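Local coordinates for protein nitrophorin Cim l NP (Cimex lectularius, PDB 1SI6) that carries nitric oxide on a cysteine-ligated heme and delivers it to the victim during blood feeding, causing vasodilation, at residues Trp14-Glu19 and Phe47-Asp52; Asp211-Pro216 and Leu246-Thr251. One frame throughout, in Å; residues are numbered along the deposited sequence.

Interaction 1. Residues Trp14-Glu19 and Phe47-Asp52; sequences WNSGHE and FGFQTD. With HEM (protoporphyrin IX containing Fe), chain C; CMO (carbon monoxide), chain B.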
# COMPACT_ATOMS: atom_id res chain seq x y z
N TRP A 14 -1.39 -5.36 -1.65
CA TRP A 14 -2.03 -6.32 -2.54
C TRP A 14 -3.50 -6.36 -2.32
O TRP A 14 -3.99 -6.57 -1.19
CB TRP A 14 -1.42 -7.66 -2.24
CG TRP A 14 -1.66 -8.81 -3.20
CD1 TRP A 14 -2.27 -8.77 -4.42
CD2 TRP A 14 -1.29 -10.18 -2.98
NE1 TRP A 14 -2.32 -10.04 -4.97
CE2 TRP A 14 -1.73 -10.92 -4.10
CE3 TRP A 14 -0.62 -10.85 -1.95
CZ2 TRP A 14 -1.48 -12.30 -4.23
CZ3 TRP A 14 -0.41 -12.19 -2.06
CH2 TRP A 14 -0.83 -12.91 -3.19
N ASN A 15 -4.24 -6.20 -3.39
CA ASN A 15 -5.64 -6.42 -3.37
C ASN A 15 -5.78 -7.94 -3.61
O ASN A 15 -5.80 -8.43 -4.75
CB ASN A 15 -6.38 -5.57 -4.41
CG ASN A 15 -7.87 -5.68 -4.28
OD1 ASN A 15 -8.38 -6.71 -3.77
ND2 ASN A 15 -8.63 -4.60 -4.69
N SER A 16 -5.74 -8.67 -2.50
CA SER A 16 -5.63 -10.13 -2.51
C SER A 16 -7.02 -10.81 -2.46
O SER A 16 -7.12 -12.01 -2.80
CB SER A 16 -4.76 -10.51 -1.31
OG SER A 16 -5.36 -9.99 -0.17
N GLY A 17 -8.08 -10.08 -2.15
CA GLY A 17 -9.42 -10.62 -2.20
C GLY A 17 -9.62 -11.72 -1.16
O GLY A 17 -9.54 -11.44 0.02
N HIS A 18 -9.85 -12.94 -1.64
CA HIS A 18 -10.08 -14.12 -0.81
C HIS A 18 -8.81 -14.93 -0.58
O HIS A 18 -8.85 -15.92 0.19
CB HIS A 18 -11.13 -15.04 -1.50
CG HIS A 18 -12.50 -14.96 -0.90
ND1 HIS A 18 -13.04 -13.79 -0.42
CD2 HIS A 18 -13.44 -15.92 -0.70
CE1 HIS A 18 -14.25 -14.03 0.06
NE2 HIS A 18 -14.51 -15.31 -0.09
N GLU A 19 -7.69 -14.58 -1.21
CA GLU A 19 -6.57 -15.50 -1.14
C GLU A 19 -5.83 -15.45 0.21
O GLU A 19 -5.81 -14.43 0.89
CB GLU A 19 -5.66 -15.45 -2.37
CG GLU A 19 -5.98 -16.58 -3.36
CD GLU A 19 -4.76 -17.27 -3.92
OE1 GLU A 19 -4.78 -17.55 -5.13
OE2 GLU A 19 -3.80 -17.55 -3.17
N PHE A 47 -11.61 -9.58 1.57
CA PHE A 47 -12.96 -9.87 2.06
C PHE A 47 -12.86 -10.74 3.29
O PHE A 47 -12.18 -11.75 3.28
CB PHE A 47 -13.78 -10.56 0.98
CG PHE A 47 -14.12 -9.65 -0.18
CD1 PHE A 47 -13.49 -9.79 -1.40
CD2 PHE A 47 -15.06 -8.64 -0.03
CE1 PHE A 47 -13.77 -8.95 -2.47
CE2 PHE A 47 -15.35 -7.79 -1.10
CZ PHE A 47 -14.70 -7.94 -2.31
N GLY A 48 -13.52 -10.29 4.35
CA GLY A 48 -13.72 -11.08 5.55
C GLY A 48 -12.53 -11.33 6.44
O GLY A 48 -12.48 -12.38 7.08
N PHE A 49 -11.58 -10.39 6.55
CA PHE A 49 -10.40 -10.61 7.41
C PHE A 49 -10.74 -10.73 8.92
O PHE A 49 -10.29 -11.67 9.57
CB PHE A 49 -9.35 -9.52 7.26
CG PHE A 49 -8.84 -9.33 5.85
CD1 PHE A 49 -9.08 -8.16 5.17
CD2 PHE A 49 -8.11 -10.32 5.21
CE1 PHE A 49 -8.61 -8.00 3.87
CE2 PHE A 49 -7.60 -10.14 3.90
CZ PHE A 49 -7.86 -8.98 3.25
N GLN A 50 -11.48 -9.76 9.45
CA GLN A 50 -11.59 -9.58 10.91
C GLN A 50 -12.23 -10.78 11.58
O GLN A 50 -11.75 -11.26 12.61
CB GLN A 50 -12.38 -8.31 11.23
CG GLN A 50 -12.64 -8.02 12.71
CD GLN A 50 -13.21 -6.62 12.95
OE1 GLN A 50 -13.63 -6.29 14.06
NE2 GLN A 50 -13.22 -5.79 11.91
N THR A 51 -13.31 -11.26 10.96
CA THR A 51 -14.06 -12.41 11.44
C THR A 51 -13.26 -13.68 11.22
O THR A 51 -13.16 -14.54 12.12
CB THR A 51 -15.37 -12.54 10.65
OG1 THR A 51 -16.15 -11.35 10.80
CG2 THR A 51 -16.26 -13.65 11.22
N ASP A 52 -12.75 -13.80 9.99
CA ASP A 52 -11.87 -14.90 9.61
C ASP A 52 -12.57 -16.27 9.56
O ASP A 52 -12.19 -17.18 10.27
CB ASP A 52 -10.66 -14.93 10.55
CG ASP A 52 -9.60 -15.86 10.09
OD1 ASP A 52 -8.72 -16.19 10.90
OD2 ASP A 52 -9.57 -16.33 8.93
CHA HEM C . -2.72 -10.97 10.34
CHB HEM C . -0.93 -10.39 5.83
CHC HEM C . -4.77 -12.83 4.10
CHD HEM C . -6.76 -12.95 8.45
C1A HEM C . -1.88 -10.66 9.29
C2A HEM C . -0.57 -10.03 9.39
C3A HEM C . -0.08 -9.84 8.14
C4A HEM C . -1.05 -10.38 7.25
CMA HEM C . 1.25 -9.24 7.70
CAA HEM C . 0.12 -9.68 10.73
CBA HEM C . 1.01 -10.90 11.03
CGA HEM C . 1.80 -10.78 12.34
O1A HEM C . 1.19 -11.02 13.37
O2A HEM C . 3.00 -10.45 12.29
C1B HEM C . -1.81 -11.04 5.00
C2B HEM C . -1.66 -11.12 3.58
C3B HEM C . -2.72 -11.79 3.11
C4B HEM C . -3.60 -12.14 4.17
CMB HEM C . -0.43 -10.52 2.92
CAB HEM C . -3.01 -12.10 1.64
CBB HEM C . -2.62 -13.21 1.07
C1C HEM C . -5.70 -13.06 5.08
C2C HEM C . -7.01 -13.64 4.97
C3C HEM C . -7.54 -13.65 6.18
C4C HEM C . -6.59 -13.11 7.10
CMC HEM C . -7.69 -14.12 3.70
CAC HEM C . -8.92 -14.18 6.49
CBC HEM C . -10.02 -13.48 6.41
C1D HEM C . -5.86 -12.42 9.34
C2D HEM C . -6.15 -12.24 10.75
C3D HEM C . -4.92 -11.64 11.35
C4D HEM C . -3.97 -11.48 10.27
CMD HEM C . -7.43 -12.60 11.52
CAD HEM C . -4.76 -11.28 12.83
CBD HEM C . -4.77 -12.58 13.63
CGD HEM C . -4.29 -12.27 15.04
O1D HEM C . -4.27 -13.29 15.81
O2D HEM C . -3.98 -11.06 15.33
NA HEM C . -2.16 -10.87 7.94
NB HEM C . -3.02 -11.64 5.30
NC HEM C . -5.49 -12.78 6.39
ND HEM C . -4.56 -11.98 9.12
FE HEM C . -3.82 -11.76 7.19
C CMO B . -4.74 -10.17 7.06
O CMO B . -5.15 -9.10 6.85

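Interaction 2. Residues Asp211-Pro216 and Leu246-Thr251; sequences DGWTEP and LYKSGT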
# COMPACT_ATOMS: atom_id res chain seq x y z
N ASP A 211 -3.34 15.55 -2.36
CA ASP A 211 -2.62 16.78 -2.67
C ASP A 211 -1.19 16.68 -2.22
O ASP A 211 -0.98 16.45 -1.04
CB ASP A 211 -3.32 17.98 -1.98
CG ASP A 211 -2.86 19.30 -2.52
OD1 ASP A 211 -3.49 20.33 -2.21
OD2 ASP A 211 -1.89 19.42 -3.28
N GLY A 212 -0.21 16.83 -3.14
CA GLY A 212 1.17 16.83 -2.69
C GLY A 212 1.79 15.46 -2.48
O GLY A 212 2.96 15.38 -2.11
N TRP A 213 1.03 14.41 -2.77
CA TRP A 213 1.52 13.03 -2.67
C TRP A 213 2.13 12.65 -3.98
O TRP A 213 1.63 13.03 -5.08
CB TRP A 213 0.40 12.10 -2.27
CG TRP A 213 -0.13 12.24 -0.87
CD1 TRP A 213 -1.06 13.16 -0.41
CD2 TRP A 213 0.21 11.45 0.28
NE1 TRP A 213 -1.26 13.01 0.93
CE2 TRP A 213 -0.51 11.93 1.37
CE3 TRP A 213 1.06 10.34 0.49
CZ2 TRP A 213 -0.42 11.33 2.65
CZ3 TRP A 213 1.17 9.81 1.73
CH2 TRP A 213 0.44 10.27 2.80
N THR A 214 3.25 11.95 -3.93
CA THR A 214 3.99 11.59 -5.11
C THR A 214 3.97 10.07 -5.26
O THR A 214 4.10 9.35 -4.28
CB THR A 214 5.47 12.06 -4.95
OG1 THR A 214 5.49 13.48 -4.69
CG2 THR A 214 6.25 11.79 -6.22
N GLU A 215 3.81 9.61 -6.50
CA GLU A 215 3.97 8.20 -6.77
C GLU A 215 5.34 8.05 -7.44
O GLU A 215 5.69 8.81 -8.34
CB GLU A 215 2.92 7.74 -7.75
CG GLU A 215 2.96 6.24 -7.96
CD GLU A 215 1.79 5.72 -8.77
OE1 GLU A 215 1.13 6.48 -9.52
OE2 GLU A 215 1.53 4.48 -8.67
N PRO A 216 6.14 7.08 -7.04
CA PRO A 216 7.35 6.78 -7.81
C PRO A 216 7.03 6.50 -9.31
O PRO A 216 5.91 6.11 -9.65
CB PRO A 216 7.90 5.53 -7.12
CG PRO A 216 7.33 5.56 -5.77
CD PRO A 216 5.88 6.07 -5.98
N LEU A 246 2.16 5.77 -2.46
CA LEU A 246 2.35 7.22 -2.51
C LEU A 246 3.20 7.62 -1.32
O LEU A 246 3.12 7.02 -0.27
CB LEU A 246 1.03 8.00 -2.48
CG LEU A 246 0.02 7.64 -3.57
CD1 LEU A 246 -1.21 8.47 -3.38
CD2 LEU A 246 0.55 7.78 -4.96
N TYR A 247 4.00 8.70 -1.51
CA TYR A 247 4.80 9.19 -0.41
C TYR A 247 4.81 10.70 -0.32
O TYR A 247 4.64 11.39 -1.30
CB TYR A 247 6.23 8.69 -0.53
CG TYR A 247 7.03 9.22 -1.69
CD1 TYR A 247 7.86 10.37 -1.54
CD2 TYR A 247 6.99 8.60 -2.91
CE1 TYR A 247 8.61 10.84 -2.62
CE2 TYR A 247 7.75 9.06 -3.96
CZ TYR A 247 8.54 10.17 -3.83
OH TYR A 247 9.31 10.59 -4.93
N LYS A 248 5.04 11.17 0.90
CA LYS A 248 5.25 12.62 1.11
C LYS A 248 5.88 12.84 2.47
O LYS A 248 5.85 11.98 3.32
CB LYS A 248 3.99 13.45 0.86
CG LYS A 248 3.04 13.66 1.89
CD LYS A 248 1.81 14.57 1.39
CE LYS A 248 1.97 16.10 1.31
NZ LYS A 248 0.62 16.80 1.34
N SER A 249 6.42 14.06 2.63
CA SER A 249 6.91 14.55 3.89
C SER A 249 6.16 15.81 4.20
O SER A 249 5.95 16.61 3.32
CB SER A 249 8.36 14.91 3.76
OG SER A 249 8.85 15.44 5.01
N GLY A 250 5.71 15.92 5.44
CA GLY A 250 5.16 17.19 5.95
C GLY A 250 6.19 18.24 6.33
O GLY A 250 5.83 19.40 6.54
N THR A 251 7.44 17.85 6.45
CA THR A 251 8.48 18.73 7.05
C THR A 251 9.72 18.94 6.19
O THR A 251 10.82 19.28 6.72
CB THR A 251 8.91 18.17 8.41
OG1 THR A 251 9.38 16.80 8.25
CG2 THR A 251 7.74 18.00 9.36
O HOH W 1 5.30 13.90 -2.11

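Interaction 1. Residues Trp14-Glu19 and Phe47-Asp52
Gly-17 and Phe-47 meet through their backbones where strand 6-17 ends beside the loop that follows strand 39-46. Phe-47 N donates to Gly-17 O at 3.2 Å, a bent bond (142° at the hydrogen) whose donor sits well above the carbonyl plane. The close packing lies on the heme side. With CG anti to the carbonyl carbon (chi1 -57°), the ring of Phe-49 is carried toward the heme and its gas ligand; the carbon monoxide O lies over one face, toward the rim, 3.6 Å from Phe-49 CD2. An edge of the same ring meets a heme pyrrole, Phe-49 CD2 lying 3.5 Å from heme C2C, and Ser-16 OG lies more loosely off another part of the rim, 4.4 Å from Phe-49 CZ. Ser-16 OG also reaches the vinyl carbon CAB of the heme at 3.6 Å. The outer side is sparse: His-18, on the type II' turn Ser-16 to Glu-19, brings its imidazole edge to Phe-47, ND1 3.6 Å from Phe-47 CB, and both residues are exposed. Cys-60, the proximal iron ligand, belongs to the helix after this loop. The ring of Phe-49 gives the bound carbon monoxide an aromatic neighbour, consistent with holding a small neutral gas such as nitric oxide.

Interaction 2. Residues Asp211-Pro216 and Leu246-Thr251
Thr-214 and Tyr-247 form a single antiparallel bridge, a hydrogen-bonded pair: Tyr-247 N donates to Thr-214 O at 2.8 Å, in the carbonyl plane, and Thr-214 N to Tyr-247 O at 3.0 Å. Lys-248 NZ adds a bond to Asp-211 O at 2.9 Å, and has a second partner in Ser-157. One water knits the bridge further, donating to Gly-212 O and Tyr-247 O while accepting from Thr-214 OG1. The lysine reaches its carbonyl across the indole of Trp-213: its chain bends at chi3 (-80°), and CD lies over the five-membered ring, 3.4 Å from the centroid and 8° off the normal. Asp-155 takes the indole NE1. Leu-246 CB packs on Trp-213 CE3 at 3.8 Å, and Leu-246 CD2 touches Glu-215 CB. On Tyr-247, Thr-214 CB sits over one ring face, 4.0 Å from the centroid, while Pro-216 CG comes to the ring edge. Glu-215 turns its carboxylate to Arg-244 and Tyr-260. The bridge thus adds the 211-216 loop to outermost strand 243-248 of the five-stranded sheet; strand 165-169 bonds along the strand's other edge, helix 201-206 packs on Leu-246 and Glu-215, and strand 255-262 of the other sheet covers Tyr-247 and Pro-216.

How the interactions relate
Interactions 1 and 2 lie on opposite sides of the chain's centre, their centres about 28 Å apart, and share no segment. Both are partly buried and both pair a strand with a loop within the DNase I-like fold, but on different sheets: interaction 1 sits where strand 6-17, inside the six-stranded sheet, runs out at the heme pocket, whereas interaction 2 lies on the edge strand 243-248 of the five-stranded sheet. Their chemistry follows. At 14-19/47-52 a small interface is completed by the cofactor and its gas ligand; at 211-216/246-251 a larger one, far from the annotated heme-binding cysteine, relies on paired backbone bonds, a water and a lysine-indole contact.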